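Local coordinates for protein proliferating cell nuclear antigen (Entamoeba histolytica, PDB 3P91) that probably acts as a ring-shaped processivity factor that encircles DNA and helps DNA polymerase delta stay engaged during replication, at residues 52-58 / 246-252; 90-94 / 106-110; 145-149 / 219-225. All blocks are in the same frame, centred on the assembly; numbering follows the deposited sequence.

Contact 1: residues 52-58 / 246-252; sequences LVSLLIE and ACVLKFY
Val53 sets its CG1 methyl against two side chains of the facing antiparallel strand, 4.0 Å from Leu249 CD1 and 4.1 Å from Phe251 CE1. Having CG1 anti to the backbone N (chi1 -170°) puts both Val53 methyls beside the Phe251 ring. Leu55 extends this tightly packed face, its CB 4.1 Å from Leu249 CD1 and its CD1 4.1 Å from Cys247 SG. Apolar residues suit the place because helix 14-25 lies over it, Leu24, Val20 and Leu16 meeting Val53, Leu55 and Ile57. Six backbone hydrogen bonds join the strands, and Glu58 N to Ala246 O adds a seventh just past them. Strand 52-57 belongs to the N-terminal PCNA domain and 247-252 to the C-terminal one, so their pairing carries one continuous antiparallel sheet across the subunit. The other face is more polar and partly open to solvent along Ser54, Leu56, Val248 and Lys250, but closed at one end, Leu52 CB lying 3.8 Å from Tyr252 CB. Ser54 CB meets the Tyr252 ring edge in plane. A water bridges the two hydroxyls, 2.9 Å from Ser54 OG and 3.2 Å from Tyr252 OH. A second donates to Ser54 O and Val248 O.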
# COMPACT_ATOMS: atom_id res chain seq x y z
N LEU A 52 11.53 30.33 0.14
CA LEU A 52 10.45 31.16 -0.34
C LEU A 52 9.64 30.33 -1.31
O LEU A 52 10.19 29.60 -2.13
CB LEU A 52 11.03 32.37 -1.06
CG LEU A 52 10.45 33.77 -0.89
CD1 LEU A 52 9.28 34.04 -1.85
CD2 LEU A 52 10.04 34.01 0.56
N VAL A 53 8.32 30.44 -1.20
CA VAL A 53 7.41 29.84 -2.16
C VAL A 53 6.72 30.95 -2.94
O VAL A 53 6.34 31.97 -2.37
CB VAL A 53 6.32 28.99 -1.47
CG1 VAL A 53 5.55 28.20 -2.51
CG2 VAL A 53 6.94 28.07 -0.43
N SER A 54 6.57 30.75 -4.25
CA SER A 54 5.92 31.72 -5.12
C SER A 54 4.98 31.05 -6.10
O SER A 54 5.42 30.43 -7.06
CB SER A 54 6.97 32.50 -5.90
OG SER A 54 6.37 33.30 -6.90
N LEU A 55 3.67 31.19 -5.88
CA LEU A 55 2.69 30.62 -6.79
C LEU A 55 1.90 31.68 -7.53
O LEU A 55 1.50 32.69 -6.97
CB LEU A 55 1.70 29.71 -6.05
CG LEU A 55 0.41 29.34 -6.80
CD1 LEU A 55 0.65 28.25 -7.86
CD2 LEU A 55 -0.67 28.90 -5.83
N LEU A 56 1.67 31.42 -8.81
CA LEU A 56 0.76 32.23 -9.58
C LEU A 56 -0.13 31.36 -10.45
O LEU A 56 0.34 30.74 -11.40
CB LEU A 56 1.54 33.19 -10.46
CG LEU A 56 0.61 33.98 -11.37
CD1 LEU A 56 -0.36 34.79 -10.53
CD2 LEU A 56 1.42 34.88 -12.30
N ILE A 57 -1.41 31.30 -10.12
CA ILE A 57 -2.36 30.75 -11.06
C ILE A 57 -2.97 31.90 -11.83
O ILE A 57 -3.48 32.85 -11.25
CB ILE A 57 -3.47 29.95 -10.36
CG1 ILE A 57 -2.87 29.01 -9.32
CG2 ILE A 57 -4.26 29.17 -11.39
CD1 ILE A 57 -3.88 28.27 -8.52
N GLU A 58 -2.91 31.82 -13.15
CA GLU A 58 -3.40 32.89 -13.99
C GLU A 58 -4.87 32.70 -14.34
O GLU A 58 -5.41 31.60 -14.16
CB GLU A 58 -2.60 32.95 -15.28
CG GLU A 58 -1.13 33.26 -15.08
CD GLU A 58 -0.52 33.81 -16.34
OE1 GLU A 58 -0.46 35.06 -16.46
OE2 GLU A 58 -0.12 33.00 -17.21
N ALA A 246 -1.42 27.31 -17.36
CA ALA A 246 -1.51 28.75 -17.11
C ALA A 246 -1.22 28.99 -15.65
O ALA A 246 -1.97 29.63 -14.92
CB ALA A 246 -2.89 29.26 -17.46
N CYS A 247 -0.09 28.45 -15.21
CA CYS A 247 0.20 28.36 -13.81
C CYS A 247 1.69 28.13 -13.67
O CYS A 247 2.31 27.54 -14.55
CB CYS A 247 -0.57 27.18 -13.23
SG CYS A 247 -0.10 26.71 -11.57
N VAL A 248 2.27 28.60 -12.59
CA VAL A 248 3.68 28.36 -12.35
C VAL A 248 3.95 28.38 -10.87
O VAL A 248 3.33 29.14 -10.13
CB VAL A 248 4.57 29.39 -13.09
CG1 VAL A 248 4.35 30.79 -12.54
CG2 VAL A 248 6.05 28.98 -13.00
N LEU A 249 4.86 27.52 -10.44
CA LEU A 249 5.20 27.40 -9.04
C LEU A 249 6.70 27.52 -8.93
O LEU A 249 7.43 26.92 -9.71
CB LEU A 249 4.74 26.05 -8.50
CG LEU A 249 5.13 25.74 -7.06
CD1 LEU A 249 4.49 26.75 -6.11
CD2 LEU A 249 4.74 24.32 -6.68
N LYS A 250 7.18 28.31 -7.98
CA LYS A 250 8.62 28.49 -7.83
C LYS A 250 9.05 28.47 -6.38
O LYS A 250 8.33 28.95 -5.50
CB LYS A 250 9.09 29.79 -8.46
CG LYS A 250 8.98 29.83 -9.95
CD LYS A 250 9.24 31.23 -10.40
CE LYS A 250 9.16 31.37 -11.90
NZ LYS A 250 9.37 32.81 -12.24
N PHE A 251 10.23 27.90 -6.15
CA PHE A 251 10.84 27.91 -4.84
C PHE A 251 12.19 28.58 -4.92
O PHE A 251 12.89 28.45 -5.92
CB PHE A 251 11.04 26.49 -4.35
CG PHE A 251 9.79 25.70 -4.28
CD1 PHE A 251 9.05 25.66 -3.12
CD2 PHE A 251 9.36 24.99 -5.38
CE1 PHE A 251 7.89 24.93 -3.05
CE2 PHE A 251 8.21 24.25 -5.31
CZ PHE A 251 7.47 24.22 -4.15
N TYR A 252 12.55 29.29 -3.85
CA TYR A 252 13.83 29.99 -3.78
C TYR A 252 14.59 29.51 -2.57
O TYR A 252 14.11 29.63 -1.44
CB TYR A 252 13.62 31.49 -3.67
CG TYR A 252 12.95 32.10 -4.87
CD1 TYR A 252 13.69 32.78 -5.82
CD2 TYR A 252 11.57 31.99 -5.07
CE1 TYR A 252 13.09 33.35 -6.92
CE2 TYR A 252 10.96 32.55 -6.17
CZ TYR A 252 11.73 33.23 -7.10
OH TYR A 252 11.15 33.80 -8.21
O HOH W 1 5.20 31.68 -9.63
O HOH W 2 8.11 34.45 -8.95

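Contact 2: residues 90-94 / 106-110; sequences DCGLI and SITSE
Ile94 and Ile107 face each other as a hydrogen-bonded antiparallel pair, with a short bond in each direction. Ile94 N reaches Ile107 O at 2.9 Å and Ile107 N reaches Ile94 O at 2.8 Å, each donor N lying in the plane of the carbonyl it uses. Toward Gly92 the ladder slackens: Ser109 N bonds to Gly92 O at 3.2 Å, tilted 27° from that carbonyl plane, and the return bond from Gly92 N to Ser109 O is weak. CA-H...O contacts add to the seam, Leu93 CA lying 3.4 Å from Ile107 O between the two pairs and Ser106 CA 3.3 Å from Ile94 O past the isoleucines.

Apolar packing is modest. Ile94 CB and Ile107 CB approach to 4.2 Å, and matching torsions (chi1 -58° and -64°) put CG1 of both anti to the carbonyl carbon, so the two chains leave the same face alike; beta-branched residues suit an extended strand. Cys91 leans toward Thr108, but the two are modelled too close for the detail to be trusted. Among polar groups, Thr108 OG1 is buried and has no partner in the model.

Strands 92-97 and 103-109 are inner strands of this N-terminal-domain sheet, 92-97 being the middle one, with strand 7-11 bonded to Leu93 on one flank and strand 114-121 to Ser106 and Thr108 on the other, while Ala14 and Phe17 of helix 14-25 pack on Leu93.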
# COMPACT_ATOMS: atom_id res chain seq x y z
N ASP A 90 -12.05 14.66 -12.82
CA ASP A 90 -13.11 14.79 -13.82
C ASP A 90 -13.99 16.00 -13.57
O ASP A 90 -14.43 16.66 -14.51
CB ASP A 90 -13.99 13.55 -13.80
CG ASP A 90 -13.83 12.70 -15.03
OD1 ASP A 90 -14.02 11.47 -14.94
OD2 ASP A 90 -13.51 13.26 -16.10
N CYS A 91 -14.24 16.28 -12.30
CA CYS A 91 -15.33 17.17 -11.90
C CYS A 91 -15.14 18.64 -12.28
O CYS A 91 -14.06 19.05 -12.72
CB CYS A 91 -15.55 17.07 -10.39
SG CYS A 91 -14.48 18.17 -9.43
N GLY A 92 -16.20 19.42 -12.09
CA GLY A 92 -16.17 20.85 -12.34
C GLY A 92 -15.98 21.58 -11.03
O GLY A 92 -16.91 21.69 -10.23
N LEU A 93 -14.77 22.08 -10.80
CA LEU A 93 -14.44 22.65 -9.51
C LEU A 93 -14.67 24.16 -9.48
O LEU A 93 -14.13 24.91 -10.30
CB LEU A 93 -13.00 22.31 -9.13
CG LEU A 93 -12.55 22.87 -7.79
CD1 LEU A 93 -13.29 22.21 -6.65
CD2 LEU A 93 -11.06 22.68 -7.62
N ILE A 94 -15.46 24.61 -8.52
CA ILE A 94 -15.79 26.01 -8.39
C ILE A 94 -15.46 26.49 -6.99
O ILE A 94 -15.68 25.79 -6.01
CB ILE A 94 -17.28 26.27 -8.68
CG1 ILE A 94 -17.63 25.79 -10.08
CG2 ILE A 94 -17.61 27.74 -8.54
CD1 ILE A 94 -19.10 25.59 -10.29
N SER A 106 -16.26 25.40 -1.86
CA SER A 106 -15.80 24.57 -2.97
C SER A 106 -16.97 23.75 -3.49
O SER A 106 -17.76 23.21 -2.71
CB SER A 106 -14.66 23.64 -2.53
OG SER A 106 -13.70 24.32 -1.75
N ILE A 107 -17.09 23.66 -4.80
CA ILE A 107 -18.20 22.93 -5.39
C ILE A 107 -17.78 22.01 -6.53
O ILE A 107 -17.14 22.44 -7.49
CB ILE A 107 -19.29 23.88 -5.86
CG1 ILE A 107 -19.87 24.62 -4.66
CG2 ILE A 107 -20.36 23.12 -6.61
CD1 ILE A 107 -21.17 25.31 -4.93
N THR A 108 -18.14 20.73 -6.40
CA THR A 108 -17.94 19.73 -7.44
C THR A 108 -19.25 19.48 -8.17
O THR A 108 -20.25 19.17 -7.54
CB THR A 108 -17.50 18.38 -6.85
OG1 THR A 108 -16.20 18.50 -6.29
CG2 THR A 108 -17.49 17.31 -7.92
N SER A 109 -19.24 19.61 -9.49
CA SER A 109 -20.41 19.29 -10.29
C SER A 109 -20.17 18.02 -11.08
O SER A 109 -19.10 17.84 -11.68
CB SER A 109 -20.76 20.44 -11.23
OG SER A 109 -21.35 21.51 -10.52
N GLU A 110 -21.16 17.13 -11.08
CA GLU A 110 -21.04 15.85 -11.77
C GLU A 110 -22.20 15.64 -12.74
O GLU A 110 -22.39 14.53 -13.25

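Contact 3: residues 145-149 / 219-225; sequences SAEFL and AKSAPLA
Ser145, at the start of helix 145-158, gives its hydroxyl proton to Ala225 O across a short 2.6 Å bond from OG. The hydroxyl lies in the carbonyl plane with a C=O...OG angle of 156°, a nearly straight approach, and serine's short side chain suits the close spacing of helix and loop. Its OG stands between the backbone N and the carbonyl carbon (chi1 58°), which turns it to the turn 222-225, while its CB rests 3.8 Å from Ala222 CB. One helical turn on, Leu149 lays CD1 alongside the other end of the loop, 3.9 Å from Ala219 CB and 4.1 Å from Lys220 CG. Phe148 adds its ring to the same methyl, CE2 being 3.8 Å from Ala219 CB. Ala219 and Ala222, with only a methyl each, let the backbones come close.

A water sits between the two backbones, donating to Ser145 O and Ala219 O, each 2.8 Å away, and lying in the plane of the Phe148 ring at its edge. Each carbonyl also takes an N-H from its own segment, Ser145 O from Leu149 N and Ala219 O from Ala222 N. Ser145 is held further by a backbone bond to Asp226 and a weak second bond from OG to Asp226 O. Farther out, Ser144 OG bonds to Glu147 N, and Ser221 OG bonds to Phe218 O, tying the loop to helix 212-218.

In PCNA such helices line the inside of the ring. Here helix and loop rest on the sheet, Val228 and Leu230 of strand 227-232 and Met240 of strand 238-244 meeting Phe148, while Leu224 turns to helix 14-25.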
# COMPACT_ATOMS: atom_id res chain seq x y z
N SER A 145 10.77 16.18 -14.31
CA SER A 145 10.51 16.45 -12.90
C SER A 145 10.36 15.15 -12.12
O SER A 145 10.68 15.10 -10.93
CB SER A 145 9.23 17.26 -12.76
OG SER A 145 8.14 16.58 -13.35
N ALA A 146 9.88 14.11 -12.79
CA ALA A 146 9.69 12.81 -12.16
C ALA A 146 11.03 12.10 -11.91
O ALA A 146 11.19 11.41 -10.91
CB ALA A 146 8.77 11.95 -13.00
N GLU A 147 11.97 12.27 -12.83
CA GLU A 147 13.31 11.72 -12.64
C GLU A 147 14.04 12.51 -11.58
O GLU A 147 14.81 11.96 -10.79
CB GLU A 147 14.11 11.73 -13.95
N PHE A 148 13.80 13.81 -11.54
CA PHE A 148 14.39 14.63 -10.50
C PHE A 148 13.85 14.27 -9.11
O PHE A 148 14.57 14.32 -8.12
CB PHE A 148 14.18 16.12 -10.77
CG PHE A 148 14.81 17.00 -9.73
CD1 PHE A 148 16.19 17.12 -9.66
CD2 PHE A 148 14.04 17.67 -8.81
CE1 PHE A 148 16.78 17.92 -8.70
CE2 PHE A 148 14.62 18.47 -7.86
CZ PHE A 148 15.99 18.60 -7.80
N LEU A 149 12.58 13.92 -9.05
CA LEU A 149 11.99 13.52 -7.79
C LEU A 149 12.60 12.21 -7.31
O LEU A 149 12.95 12.06 -6.13
CB LEU A 149 10.48 13.39 -7.93
CG LEU A 149 9.75 12.84 -6.71
CD1 LEU A 149 10.12 13.63 -5.46
CD2 LEU A 149 8.26 12.86 -6.96
N ALA A 219 10.80 18.99 -4.55
CA ALA A 219 10.77 18.11 -5.72
C ALA A 219 9.43 17.41 -5.88
O ALA A 219 9.07 16.99 -6.98
CB ALA A 219 11.88 17.09 -5.63
N LYS A 220 8.70 17.29 -4.78
CA LYS A 220 7.41 16.61 -4.79
C LYS A 220 6.35 17.39 -5.54
O LYS A 220 5.20 16.95 -5.61
CB LYS A 220 6.94 16.35 -3.36
CG LYS A 220 7.86 15.47 -2.55
CD LYS A 220 7.37 15.39 -1.12
CE LYS A 220 8.37 14.65 -0.24
NZ LYS A 220 7.94 14.67 1.18
N SER A 221 6.72 18.54 -6.09
CA SER A 221 5.79 19.35 -6.88
C SER A 221 5.73 18.87 -8.33
O SER A 221 5.06 19.47 -9.16
CB SER A 221 6.19 20.82 -6.82
OG SER A 221 6.12 21.31 -5.49
N ALA A 222 6.45 17.79 -8.61
CA ALA A 222 6.55 17.22 -9.95
C ALA A 222 5.23 17.11 -10.71
O ALA A 222 5.18 17.41 -11.90
CB ALA A 222 7.25 15.85 -9.89
N PRO A 223 4.16 16.69 -10.04
CA PRO A 223 2.85 16.56 -10.71
C PRO A 223 2.41 17.81 -11.48
O PRO A 223 1.62 17.70 -12.42
CB PRO A 223 1.90 16.30 -9.55
CG PRO A 223 2.73 15.59 -8.55
CD PRO A 223 4.09 16.23 -8.64
N LEU A 224 2.92 18.98 -11.12
CA LEU A 224 2.50 20.22 -11.76
C LEU A 224 3.00 20.37 -13.18
O LEU A 224 2.44 21.14 -13.96
CB LEU A 224 2.94 21.43 -10.94
CG LEU A 224 2.07 21.84 -9.76
CD1 LEU A 224 2.75 22.97 -9.02
CD2 LEU A 224 0.69 22.26 -10.22
N ALA A 225 4.06 19.65 -13.51
CA ALA A 225 4.75 19.91 -14.76
C ALA A 225 5.62 18.75 -15.14
O ALA A 225 6.24 18.14 -14.28
CB ALA A 225 5.59 21.16 -14.63
O HOH W 3 10.88 17.31 -9.15

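Contacts 1 and 3 are neighbours, their centres about 14 Å apart, and they touch where the loop 219-225 lies on strand 247-253: Leu249 CD2 packs on Leu224 CD1 at 3.4 Å, and Phe251 CZ lies 3.5 Å from Ser221 OG. Leu224 and Ser221 of that loop thus lie on the apolar face of the interdomain strand pair. Contact 2 stands apart in the N-terminal domain, its centre about 23 Å from that of contact 1 and about 26 Å from that of contact 3. Helix 14-25 links all three, packing on side chains of each. Contact 1 spans both domains, whereas contacts 2 and 3 each stay within one.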